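Local coordinates for protein flavodoxin (Fusobacterium nucleatum, PDB 6OHK) that carries electrons on a bound flavin mononucleotide and probably serves as a low-potential donor to a number of redox enzymes, at residues I9-A12 with T18-I21; G20-I25 with I53-T58; F27-D32 with D160-I165; N70-L75 with I104-D109. The protein carries 1 engineered substitution. All blocks are in the same frame, centred on the assembly; numbering follows the deposited sequence.

Contact 1 of 4, residues I9-A12 with T18-I21; sequences IFYA and TVGI. With FMN (flavin mononucleotide), chain B.
Y11 and T18 face each other across the apolar part of this contact, their side chains running past one another in opposite directions. The T18 methyl CG2 comes to 4.1 Å from Y11 CB, near the root of the phenol. One helix position on, V19 brings its CG2 to 4.0 Å from Y11 CE2, so the phenol lies beside the first turn of the helix. Y11 has chi1 75°, which sets CG between the backbone N and the carbonyl carbon and turns the ring to the helix side, where CD2 and CE2 meet T18 CG2 and V19 CG2 obliquely.

A different sort of touch joins the backbone of A12 to T18: the A12 carbonyl O rests 3.3 Å from T18 CG2, a carbon contact and not a hydrogen bond.

Strand 7-11, helix 17-28 and strand 34-38 form a beta-alpha-beta unit of the flavodoxin fold, and the loop between the first two of these elements, together with the start of the helix, is the phosphate-binding site for FMN.

The polar work of T18 is done at this phosphate. T18 grips one oxygen twice: its backbone N donates to FMN O1P over 2.9 Å, at an N-H...O angle of 158°, and its hydroxyl OG1 donates to the same O1P over 2.7 Å. With chi1 -62°, OG1 sits beside the backbone N, which lets both donors reach a single oxygen. T13, T15 and T17 add hydroxyl bonds to FMN, and the nearby helix N-terminus would be expected to favour the negative charge.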
# COMPACT_ATOMS: atom_id res chain seq x y z
N ILE A 9 9.80 0.06 1.96
CA ILE A 9 8.57 -0.67 2.21
C ILE A 9 8.18 -0.45 3.66
O ILE A 9 8.96 -0.76 4.57
CB ILE A 9 8.76 -2.17 1.94
CG1 ILE A 9 9.32 -2.40 0.53
CG2 ILE A 9 7.46 -2.91 2.18
CD1 ILE A 9 9.71 -3.84 0.29
N PHE A 10 7.00 0.10 3.89
CA PHE A 10 6.53 0.44 5.23
C PHE A 10 5.20 -0.26 5.46
O PHE A 10 4.31 -0.15 4.62
CB PHE A 10 6.33 1.94 5.34
CG PHE A 10 7.64 2.71 5.30
CD1 PHE A 10 8.29 2.98 4.09
CD2 PHE A 10 8.25 3.10 6.47
CE1 PHE A 10 9.51 3.61 4.08
CE2 PHE A 10 9.48 3.74 6.46
CZ PHE A 10 10.09 3.98 5.28
N TYR A 11 5.09 -1.00 6.56
CA TYR A 11 3.88 -1.78 6.82
C TYR A 11 3.50 -1.69 8.29
O TYR A 11 4.31 -1.31 9.13
CB TYR A 11 4.05 -3.25 6.38
CG TYR A 11 4.90 -4.03 7.32
CD1 TYR A 11 6.28 -3.99 7.24
CD2 TYR A 11 4.33 -4.82 8.32
CE1 TYR A 11 7.07 -4.69 8.13
CE2 TYR A 11 5.12 -5.51 9.23
CZ TYR A 11 6.49 -5.44 9.12
OH TYR A 11 7.24 -6.17 10.07
N ALA A 12 2.29 -2.16 8.58
CA ALA A 12 1.85 -2.43 9.94
C ALA A 12 1.07 -3.72 9.91
O ALA A 12 0.56 -4.12 8.88
CB ALA A 12 0.96 -1.30 10.46
N THR A 18 -0.28 -9.32 7.18
CA THR A 18 0.45 -8.36 6.37
C THR A 18 1.92 -8.73 6.25
O THR A 18 2.55 -8.43 5.22
CB THR A 18 0.25 -6.95 6.94
OG1 THR A 18 -1.13 -6.61 6.90
CG2 THR A 18 0.95 -5.93 6.11
N VAL A 19 2.51 -9.34 7.28
CA VAL A 19 3.92 -9.73 7.22
C VAL A 19 4.15 -10.67 6.05
O VAL A 19 5.16 -10.57 5.33
CB VAL A 19 4.35 -10.39 8.55
CG1 VAL A 19 5.77 -10.99 8.47
CG2 VAL A 19 4.26 -9.40 9.69
N GLY A 20 3.24 -11.62 5.86
CA GLY A 20 3.38 -12.54 4.77
C GLY A 20 3.32 -11.84 3.43
O GLY A 20 4.03 -12.21 2.51
N ILE A 21 2.43 -10.85 3.31
CA ILE A 21 2.33 -10.08 2.08
C ILE A 21 3.64 -9.34 1.82
O ILE A 21 4.13 -9.29 0.69
CB ILE A 21 1.13 -9.11 2.15
CG1 ILE A 21 -0.21 -9.83 2.01
CG2 ILE A 21 1.26 -7.98 1.15
CD1 ILE A 21 -0.28 -11.07 1.27
N1 FMN B . -11.14 -5.51 6.37
C2 FMN B . -11.62 -4.52 5.51
O2 FMN B . -11.48 -4.60 4.33
N3 FMN B . -12.33 -3.41 6.09
C4 FMN B . -12.57 -3.24 7.43
O4 FMN B . -13.18 -2.25 7.79
C4A FMN B . -12.09 -4.27 8.28
N5 FMN B . -12.32 -4.16 9.65
C5A FMN B . -11.87 -5.26 10.44
C6 FMN B . -12.19 -5.26 11.81
C7 FMN B . -11.76 -6.29 12.62
C7M FMN B . -12.11 -6.13 14.10
C8 FMN B . -11.10 -7.38 12.06
C8M FMN B . -10.61 -8.47 12.99
C9 FMN B . -10.78 -7.38 10.71
C9A FMN B . -11.19 -6.35 9.91
N10 FMN B . -10.86 -6.37 8.49
C10 FMN B . -11.37 -5.35 7.71
C1' FMN B . -10.12 -7.48 7.91
C2' FMN B . -8.59 -7.36 8.18
O2' FMN B . -8.05 -6.16 7.66
C3' FMN B . -7.87 -8.53 7.50
O3' FMN B . -8.24 -9.71 8.19
C4' FMN B . -6.35 -8.44 7.41
O4' FMN B . -5.88 -9.53 6.62
C5' FMN B . -5.66 -8.46 8.77
O5' FMN B . -4.29 -8.19 8.56
P FMN B . -3.23 -8.38 9.76
O1P FMN B . -1.91 -8.01 9.12
O2P FMN B . -3.58 -7.51 10.92
O3P FMN B . -3.28 -9.86 10.16

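Contact 2 of 4, residues G20-I25 with I53-T58; sequences GIVDEI and ILVTPT. With FMN (flavin mononucleotide), chain B.
I25 points from helix 17-28 at I53 and V55 of strand 51-59, with V22 touching V55 from the side, the usual helix-on-sheet layer of a flavodoxin-like fold. The short axes lie 10.2 Å apart and run nearly antiparallel, at 155°.

I25 has two partners, one for each branch. At chi1 -69° its CG2 stands anti to the backbone N and comes to 4.0 Å from I53 CD1, while the other branch sends CD1 to 4.2 Å from V55 CG2. I53 keeps an extended chain, chi2 173°, so its CD1 reaches the helix as the two isoleucines slide past each other. V55 CG2 receives V22 CG2 as well, in a looser touch.

Toward its end the strand turns polar. The T56 hydroxyl OG1 donates to P57 O over 2.8 Å, in the carbonyl plane and on a lone pair, and also accepts from H65 N. The ribityl hydroxyl O2' of FMN donates to T58 O at 2.7 Å and accepts from T58 N at 3.2 Å.

The helix-strand contact itself rests on van der Waals packing with no directional bond, so shape sets the fit; the bonds to FMN come from T58 further along the strand.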
# COMPACT_ATOMS: atom_id res chain seq x y z
N GLY A 20 3.24 -11.62 5.86
CA GLY A 20 3.38 -12.54 4.77
C GLY A 20 3.32 -11.84 3.43
O GLY A 20 4.03 -12.21 2.51
N ILE A 21 2.43 -10.85 3.31
CA ILE A 21 2.33 -10.08 2.08
C ILE A 21 3.64 -9.34 1.82
O ILE A 21 4.13 -9.29 0.69
CB ILE A 21 1.13 -9.11 2.15
CG1 ILE A 21 -0.21 -9.83 2.01
CG2 ILE A 21 1.26 -7.98 1.15
CD1 ILE A 21 -0.28 -11.07 1.27
N VAL A 22 4.21 -8.74 2.86
CA VAL A 22 5.48 -8.05 2.70
C VAL A 22 6.56 -9.02 2.26
O VAL A 22 7.38 -8.69 1.40
CB VAL A 22 5.83 -7.30 3.99
CG1 VAL A 22 7.28 -6.80 3.99
CG2 VAL A 22 4.84 -6.16 4.19
N ASP A 23 6.57 -10.23 2.82
CA ASP A 23 7.54 -11.23 2.37
C ASP A 23 7.38 -11.56 0.90
O ASP A 23 8.38 -11.74 0.18
CB ASP A 23 7.39 -12.51 3.20
CG ASP A 23 7.93 -12.37 4.61
OD1 ASP A 23 8.74 -11.46 4.87
OD2 ASP A 23 7.53 -13.21 5.45
N GLU A 24 6.15 -11.62 0.40
CA GLU A 24 5.93 -11.85 -1.02
C GLU A 24 6.42 -10.68 -1.85
O GLU A 24 7.05 -10.87 -2.91
CB GLU A 24 4.45 -12.14 -1.28
CG GLU A 24 4.01 -13.41 -0.59
CD GLU A 24 2.58 -13.84 -0.84
OE1 GLU A 24 2.32 -14.40 -1.92
OE2 GLU A 24 1.72 -13.65 0.06
N ILE A 25 6.13 -9.44 -1.43
CA ILE A 25 6.64 -8.27 -2.12
C ILE A 25 8.16 -8.30 -2.19
O ILE A 25 8.76 -8.08 -3.25
CB ILE A 25 6.14 -6.99 -1.42
CG1 ILE A 25 4.64 -6.82 -1.63
CG2 ILE A 25 6.91 -5.77 -1.91
CD1 ILE A 25 4.01 -5.76 -0.72
N ILE A 53 6.58 1.78 -1.07
CA ILE A 53 5.42 0.88 -1.01
C ILE A 53 4.90 0.94 0.42
O ILE A 53 5.63 0.60 1.36
CB ILE A 53 5.81 -0.55 -1.39
CG1 ILE A 53 6.33 -0.60 -2.83
CG2 ILE A 53 4.63 -1.50 -1.17
CD1 ILE A 53 6.90 -1.96 -3.23
N LEU A 54 3.67 1.39 0.59
CA LEU A 54 3.04 1.55 1.91
C LEU A 54 1.91 0.55 2.02
O LEU A 54 1.06 0.49 1.13
CB LEU A 54 2.49 2.97 2.08
CG LEU A 54 3.42 4.11 1.67
CD1 LEU A 54 2.73 5.44 1.98
CD2 LEU A 54 4.78 4.07 2.33
N VAL A 55 1.94 -0.26 3.07
CA VAL A 55 1.07 -1.43 3.21
C VAL A 55 0.31 -1.34 4.52
O VAL A 55 0.90 -1.14 5.58
CB VAL A 55 1.90 -2.72 3.19
CG1 VAL A 55 0.99 -3.94 3.19
CG2 VAL A 55 2.90 -2.75 2.04
N THR A 56 -1.00 -1.53 4.47
CA THR A 56 -1.78 -1.60 5.70
C THR A 56 -2.96 -2.56 5.58
O THR A 56 -3.65 -2.55 4.56
CB THR A 56 -2.28 -0.21 6.15
OG1 THR A 56 -2.88 -0.30 7.45
CG2 THR A 56 -3.28 0.39 5.15
N PRO A 57 -3.24 -3.33 6.62
CA PRO A 57 -4.57 -3.92 6.77
C PRO A 57 -5.57 -2.86 7.18
O PRO A 57 -5.24 -1.73 7.51
CB PRO A 57 -4.36 -4.95 7.88
CG PRO A 57 -3.32 -4.28 8.78
CD PRO A 57 -2.39 -3.57 7.81
N THR A 58 -6.84 -3.22 7.16
CA THR A 58 -7.93 -2.30 7.47
C THR A 58 -8.61 -2.76 8.75
O THR A 58 -8.88 -3.96 8.94
CB THR A 58 -8.95 -2.35 6.36
OG1 THR A 58 -8.28 -2.37 5.10
CG2 THR A 58 -9.99 -1.26 6.47
N1 FMN B . -11.14 -5.51 6.37
C2 FMN B . -11.62 -4.52 5.51
O2 FMN B . -11.48 -4.60 4.33
N3 FMN B . -12.33 -3.41 6.09
C4 FMN B . -12.57 -3.24 7.43
O4 FMN B . -13.18 -2.25 7.79
C4A FMN B . -12.09 -4.27 8.28
N5 FMN B . -12.32 -4.16 9.65
C5A FMN B . -11.87 -5.26 10.44
C6 FMN B . -12.19 -5.26 11.81
C7 FMN B . -11.76 -6.29 12.62
C7M FMN B . -12.11 -6.13 14.10
C8 FMN B . -11.10 -7.38 12.06
C8M FMN B . -10.61 -8.47 12.99
C9 FMN B . -10.78 -7.38 10.71
C9A FMN B . -11.19 -6.35 9.91
N10 FMN B . -10.86 -6.37 8.49
C10 FMN B . -11.37 -5.35 7.71
C1' FMN B . -10.12 -7.48 7.91
C2' FMN B . -8.59 -7.36 8.18
O2' FMN B . -8.05 -6.16 7.66
C3' FMN B . -7.87 -8.53 7.50
O3' FMN B . -8.24 -9.71 8.19
C4' FMN B . -6.35 -8.44 7.41
O4' FMN B . -5.88 -9.53 6.62
C5' FMN B . -5.66 -8.46 8.77
O5' FMN B . -4.29 -8.19 8.56
P FMN B . -3.23 -8.38 9.76
O1P FMN B . -1.91 -8.01 9.12
O2P FMN B . -3.58 -7.51 10.92
O3P FMN B . -3.28 -9.86 10.16

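Contact 3 of 4, residues F27-D32 with D160-I165; sequences FFLKKD and DWITEI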
# COMPACT_ATOMS: atom_id res chain seq x y z
N PHE A 27 10.14 -10.82 -2.06
CA PHE A 27 10.60 -11.84 -2.99
C PHE A 27 10.52 -11.36 -4.42
O PHE A 27 11.45 -11.58 -5.22
CB PHE A 27 9.81 -13.13 -2.79
CG PHE A 27 10.25 -14.21 -3.73
CD1 PHE A 27 11.31 -15.00 -3.43
CD2 PHE A 27 9.63 -14.36 -4.93
CE1 PHE A 27 11.75 -15.98 -4.35
CE2 PHE A 27 10.07 -15.31 -5.85
CZ PHE A 27 11.12 -16.09 -5.54
N PHE A 28 9.43 -10.70 -4.81
CA PHE A 28 9.35 -10.18 -6.17
C PHE A 28 10.37 -9.09 -6.42
O PHE A 28 10.76 -8.89 -7.59
CB PHE A 28 7.95 -9.67 -6.47
CG PHE A 28 6.95 -10.75 -6.67
CD1 PHE A 28 7.05 -11.62 -7.76
CD2 PHE A 28 5.88 -10.90 -5.79
CE1 PHE A 28 6.11 -12.62 -7.94
CE2 PHE A 28 4.95 -11.90 -5.97
CZ PHE A 28 5.05 -12.76 -7.04
N LEU A 29 10.84 -8.41 -5.39
CA LEU A 29 11.93 -7.42 -5.48
C LEU A 29 13.30 -8.01 -5.13
O LEU A 29 14.22 -7.27 -4.74
CB LEU A 29 11.66 -6.27 -4.52
CG LEU A 29 10.42 -5.48 -4.76
CD1 LEU A 29 10.19 -4.52 -3.61
CD2 LEU A 29 10.49 -4.73 -6.08
N LYS A 30 13.46 -9.33 -5.28
CA LYS A 30 14.67 -10.00 -4.81
C LYS A 30 15.93 -9.33 -5.33
O LYS A 30 16.93 -9.23 -4.60
CB LYS A 30 14.70 -11.46 -5.29
CG LYS A 30 13.88 -12.47 -4.52
CD LYS A 30 14.69 -13.69 -4.12
CE LYS A 30 15.23 -13.57 -2.71
NZ LYS A 30 14.12 -13.52 -1.72
N LYS A 31 15.95 -8.96 -6.60
CA LYS A 31 17.14 -8.44 -7.29
C LYS A 31 17.24 -6.91 -7.27
O LYS A 31 18.12 -6.35 -7.94
CB LYS A 31 17.11 -8.87 -8.77
CG LYS A 31 17.07 -10.37 -9.02
CD LYS A 31 17.89 -11.17 -8.01
CE LYS A 31 19.37 -10.79 -8.03
NZ LYS A 31 20.08 -11.35 -6.84
N ASP A 32 16.35 -6.25 -6.58
CA ASP A 32 16.26 -4.80 -6.49
C ASP A 32 16.51 -4.41 -5.05
O ASP A 32 16.14 -5.14 -4.13
CB ASP A 32 14.84 -4.37 -6.87
CG ASP A 32 14.44 -4.82 -8.26
OD1 ASP A 32 15.25 -4.64 -9.19
OD2 ASP A 32 13.32 -5.35 -8.42
N ASP A 160 2.05 -9.03 -10.57
CA ASP A 160 1.66 -8.14 -11.65
C ASP A 160 1.78 -6.69 -11.22
O ASP A 160 2.17 -5.82 -12.01
CB ASP A 160 0.20 -8.39 -12.03
CG ASP A 160 -0.02 -9.68 -12.78
OD1 ASP A 160 0.95 -10.36 -13.19
OD2 ASP A 160 -1.23 -10.00 -12.96
N TRP A 161 1.39 -6.39 -9.98
CA TRP A 161 1.43 -5.01 -9.50
C TRP A 161 2.86 -4.49 -9.37
O TRP A 161 3.15 -3.35 -9.74
CB TRP A 161 0.70 -4.96 -8.17
CG TRP A 161 0.50 -3.62 -7.57
CD1 TRP A 161 -0.43 -2.69 -7.96
CD2 TRP A 161 1.20 -3.05 -6.47
NE1 TRP A 161 -0.35 -1.59 -7.16
CE2 TRP A 161 0.65 -1.77 -6.24
CE3 TRP A 161 2.24 -3.48 -5.66
CZ2 TRP A 161 1.07 -0.95 -5.21
CZ3 TRP A 161 2.67 -2.64 -4.64
CH2 TRP A 161 2.08 -1.40 -4.44
N ILE A 162 3.74 -5.31 -8.82
CA ILE A 162 5.15 -4.91 -8.70
C ILE A 162 5.73 -4.61 -10.08
O ILE A 162 6.44 -3.61 -10.28
CB ILE A 162 5.95 -5.97 -7.94
CG1 ILE A 162 5.52 -6.04 -6.48
CG2 ILE A 162 7.45 -5.75 -8.07
CD1 ILE A 162 5.87 -4.83 -5.64
N THR A 163 5.41 -5.45 -11.07
CA THR A 163 5.90 -5.19 -12.42
C THR A 163 5.42 -3.84 -12.93
O THR A 163 6.19 -3.08 -13.55
CB THR A 163 5.45 -6.32 -13.34
OG1 THR A 163 6.10 -7.52 -12.93
CG2 THR A 163 5.78 -6.07 -14.80
N GLU A 164 4.16 -3.49 -12.67
CA GLU A 164 3.64 -2.22 -13.13
C GLU A 164 4.29 -1.05 -12.42
O GLU A 164 4.68 -0.07 -13.07
CB GLU A 164 2.13 -2.16 -12.97
CG GLU A 164 1.37 -3.04 -13.95
CD GLU A 164 1.86 -2.88 -15.39
OE1 GLU A 164 2.32 -3.88 -15.98
OE2 GLU A 164 1.80 -1.74 -15.91
N ILE A 165 4.38 -1.09 -11.09
CA ILE A 165 4.85 0.11 -10.42
C ILE A 165 6.33 0.34 -10.67
O ILE A 165 6.78 1.50 -10.67
CB ILE A 165 4.51 0.16 -8.92
CG1 ILE A 165 5.29 -0.88 -8.12
CG2 ILE A 165 3.00 0.02 -8.72
CD1 ILE A 165 4.99 -0.81 -6.62
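F28 and L29, where helix 17-28 runs out, close on I162 of helix 154-166. Both helices cover the same face of the central sheet in the flavodoxin fold, a three-layer alpha/beta/alpha sandwich, and here the end of one meets the flank of the other.

Backbone bonds shape the partners. L29 is the first residue to leave helical angles, and it opens a type I turn in which D32 N donates to L29 O over 3.0 Å. Helix 154-166 keeps its regular pattern, with I165 N bonded to W161 O. The indole of W161 is bonded through NE1 to G120 O.

The touch between the two segments is wholly apolar and turns on one methyl, I162 CG2, which meets two successive residues. The I162 torsion that matters is chi1 -68°, which places CG2 anti to the backbone N and aims it out from its helix. F28 meets it near the root of its side chain, with CB 4.3 Å from I162 CG2 and the ring leading off toward I158. Toward the sheet, L29 continues onto I7 and I9, and I162 onto I53. The side chains of L29 and I162 cross at about a right angle, and where they meet, L29 CD2 stands 3.8 Å from I162 CG2.

Contact 4 of 4, residues N70-L75 with I104-D109; sequences NNLKKL and IRYLYD
L72 and L107 mark the closest backbone approach, with CA atoms 7.9 Å apart, where helix 72-77 comes up beside helix 103-113. Helix 103-113 is one of the sheet-covering helices of the flavodoxin fold, resting L107 on L87 of a central strand, and the short helix 72-77 packs alongside it through L72 and L75.

L72 works with both ends of its fork. CD1 meets the Y106 side chain, 4.0 Å from CD2 of the ring and slanting in toward it, while CD2 lies 4.1 Å from L107 CD2. That same L107 methyl receives L75 as well, CD2 to CD2 at 3.9 Å, each leucine crossing L107 roughly at right angles. L75 has chi1 -170°, with CG anti to the backbone N, and this turns its fork to join L72 on the shared methyl. Y106 also leans on M69.

N71, at the N-cap position, makes no side-chain capping bond; its ND2 is bonded to A67 O.

Along helix 103-113, R105 NH1 donates to D109 OD1 over 3.0 Å in a salt bridge, at 165°, reaching the syn side of the carboxylate 17° out of its plane.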
# COMPACT_ATOMS: atom_id res chain seq x y z
N ASN A 70 -1.95 6.67 13.96
CA ASN A 70 -1.31 7.50 14.96
C ASN A 70 -0.22 8.36 14.37
O ASN A 70 0.21 9.34 15.01
CB ASN A 70 -0.71 6.62 16.06
CG ASN A 70 -1.75 6.00 16.94
OD1 ASN A 70 -2.89 6.44 16.98
ND2 ASN A 70 -1.37 4.92 17.61
N ASN A 71 0.27 8.02 13.18
CA ASN A 71 1.37 8.72 12.52
C ASN A 71 0.92 9.56 11.36
O ASN A 71 1.77 10.05 10.62
CB ASN A 71 2.42 7.71 12.08
CG ASN A 71 3.31 7.33 13.20
OD1 ASN A 71 4.03 8.20 13.70
ND2 ASN A 71 3.32 6.08 13.60
N LEU A 72 -0.38 9.78 11.17
CA LEU A 72 -0.81 10.51 9.98
C LEU A 72 -0.36 11.96 10.00
O LEU A 72 -0.10 12.52 8.94
CB LEU A 72 -2.31 10.45 9.79
CG LEU A 72 -2.90 9.06 9.48
CD1 LEU A 72 -4.39 9.24 9.23
CD2 LEU A 72 -2.24 8.40 8.31
N LYS A 73 -0.31 12.60 11.19
CA LYS A 73 0.16 13.98 11.23
C LYS A 73 1.64 14.06 10.90
O LYS A 73 2.08 14.94 10.15
CB LYS A 73 -0.16 14.61 12.59
CG LYS A 73 0.19 16.10 12.67
CD LYS A 73 -0.92 16.92 13.31
CE LYS A 73 -0.61 18.42 13.25
NZ LYS A 73 -0.80 19.03 11.91
N LYS A 74 2.43 13.12 11.41
CA LYS A 74 3.85 13.08 11.06
C LYS A 74 4.03 12.80 9.58
O LYS A 74 4.92 13.37 8.93
CB LYS A 74 4.56 12.02 11.88
CG LYS A 74 4.70 12.45 13.34
CD LYS A 74 5.45 11.45 14.19
CE LYS A 74 5.54 11.92 15.64
NZ LYS A 74 4.21 12.26 16.22
N LEU A 75 3.20 11.93 9.01
CA LEU A 75 3.28 11.61 7.59
C LEU A 75 3.01 12.84 6.75
O LEU A 75 3.71 13.10 5.77
CB LEU A 75 2.29 10.47 7.28
CG LEU A 75 2.40 9.83 5.91
CD1 LEU A 75 3.68 8.97 5.87
CD2 LEU A 75 1.17 8.98 5.66
N ILE A 104 -6.20 2.41 2.91
CA ILE A 104 -5.29 3.06 1.98
C ILE A 104 -5.76 4.43 1.55
O ILE A 104 -4.94 5.23 1.08
CB ILE A 104 -4.92 2.18 0.78
CG1 ILE A 104 -6.11 1.85 -0.13
CG2 ILE A 104 -4.19 0.93 1.23
CD1 ILE A 104 -5.70 1.13 -1.40
N ARG A 105 -7.04 4.78 1.74
CA ARG A 105 -7.49 6.14 1.45
C ARG A 105 -6.76 7.17 2.31
O ARG A 105 -6.40 8.25 1.83
CB ARG A 105 -9.00 6.24 1.65
CG ARG A 105 -9.56 7.67 1.58
CD ARG A 105 -9.26 8.41 0.32
NE ARG A 105 -9.92 7.82 -0.84
CZ ARG A 105 -9.92 8.36 -2.05
NH1 ARG A 105 -9.26 9.48 -2.31
NH2 ARG A 105 -10.58 7.76 -3.04
N TYR A 106 -6.55 6.86 3.57
CA TYR A 106 -5.87 7.82 4.45
C TYR A 106 -4.46 8.11 3.95
O TYR A 106 -4.01 9.26 4.00
CB TYR A 106 -5.83 7.29 5.88
CG TYR A 106 -7.19 7.26 6.49
CD1 TYR A 106 -7.99 6.13 6.40
CD2 TYR A 106 -7.69 8.37 7.16
CE1 TYR A 106 -9.26 6.13 6.91
CE2 TYR A 106 -8.97 8.36 7.69
CZ TYR A 106 -9.73 7.23 7.56
OH TYR A 106 -11.02 7.21 8.10
N LEU A 107 -3.76 7.09 3.46
CA LEU A 107 -2.40 7.27 2.96
C LEU A 107 -2.42 8.00 1.63
O LEU A 107 -1.63 8.93 1.41
CB LEU A 107 -1.73 5.90 2.85
CG LEU A 107 -1.75 5.06 4.13
CD1 LEU A 107 -1.01 3.75 3.89
CD2 LEU A 107 -1.13 5.79 5.31
N TYR A 108 -3.32 7.59 0.73
CA TYR A 108 -3.43 8.23 -0.59
C TYR A 108 -3.61 9.73 -0.46
O TYR A 108 -2.93 10.51 -1.14
CB TYR A 108 -4.65 7.64 -1.30
CG TYR A 108 -4.90 8.22 -2.68
CD1 TYR A 108 -5.69 9.33 -2.89
CD2 TYR A 108 -4.32 7.63 -3.79
CE1 TYR A 108 -5.91 9.83 -4.19
CE2 TYR A 108 -4.52 8.11 -5.06
CZ TYR A 108 -5.32 9.20 -5.25
OH TYR A 108 -5.51 9.66 -6.56
N ASP A 109 -4.55 10.15 0.38
CA ASP A 109 -4.88 11.57 0.40
C ASP A 109 -3.69 12.40 0.86
O ASP A 109 -3.47 13.50 0.35
CB ASP A 109 -6.07 11.81 1.31
CG ASP A 109 -7.42 11.42 0.68
OD1 ASP A 109 -7.50 11.14 -0.51
OD2 ASP A 109 -8.41 11.40 1.45

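How the contacts relate
Contacts 1 and 2 are all but one site, with centres 3 Å apart: F10 O to V55 N, at 2.8 Å, probably bonds the neighbouring strands, and both contacts touch FMN, contact 1 at the phosphate and contact 2 at the ribityl chain and flavin. Contact 3 continues the apolar layer away from the cofactor, I53 CD1 meeting I162 CD1 at 3.9 Å and I9 CD1 meeting L29 CD1 at 4.0 Å. Contact 4 reaches strand 51-59 through L54, between I53 and V55 of contact 2, with L54 CB lying 4.0 Å from L107 CD1. Contacts 3 and 4 stand on opposite sides of the chain's centre, about 24 Å apart between centres.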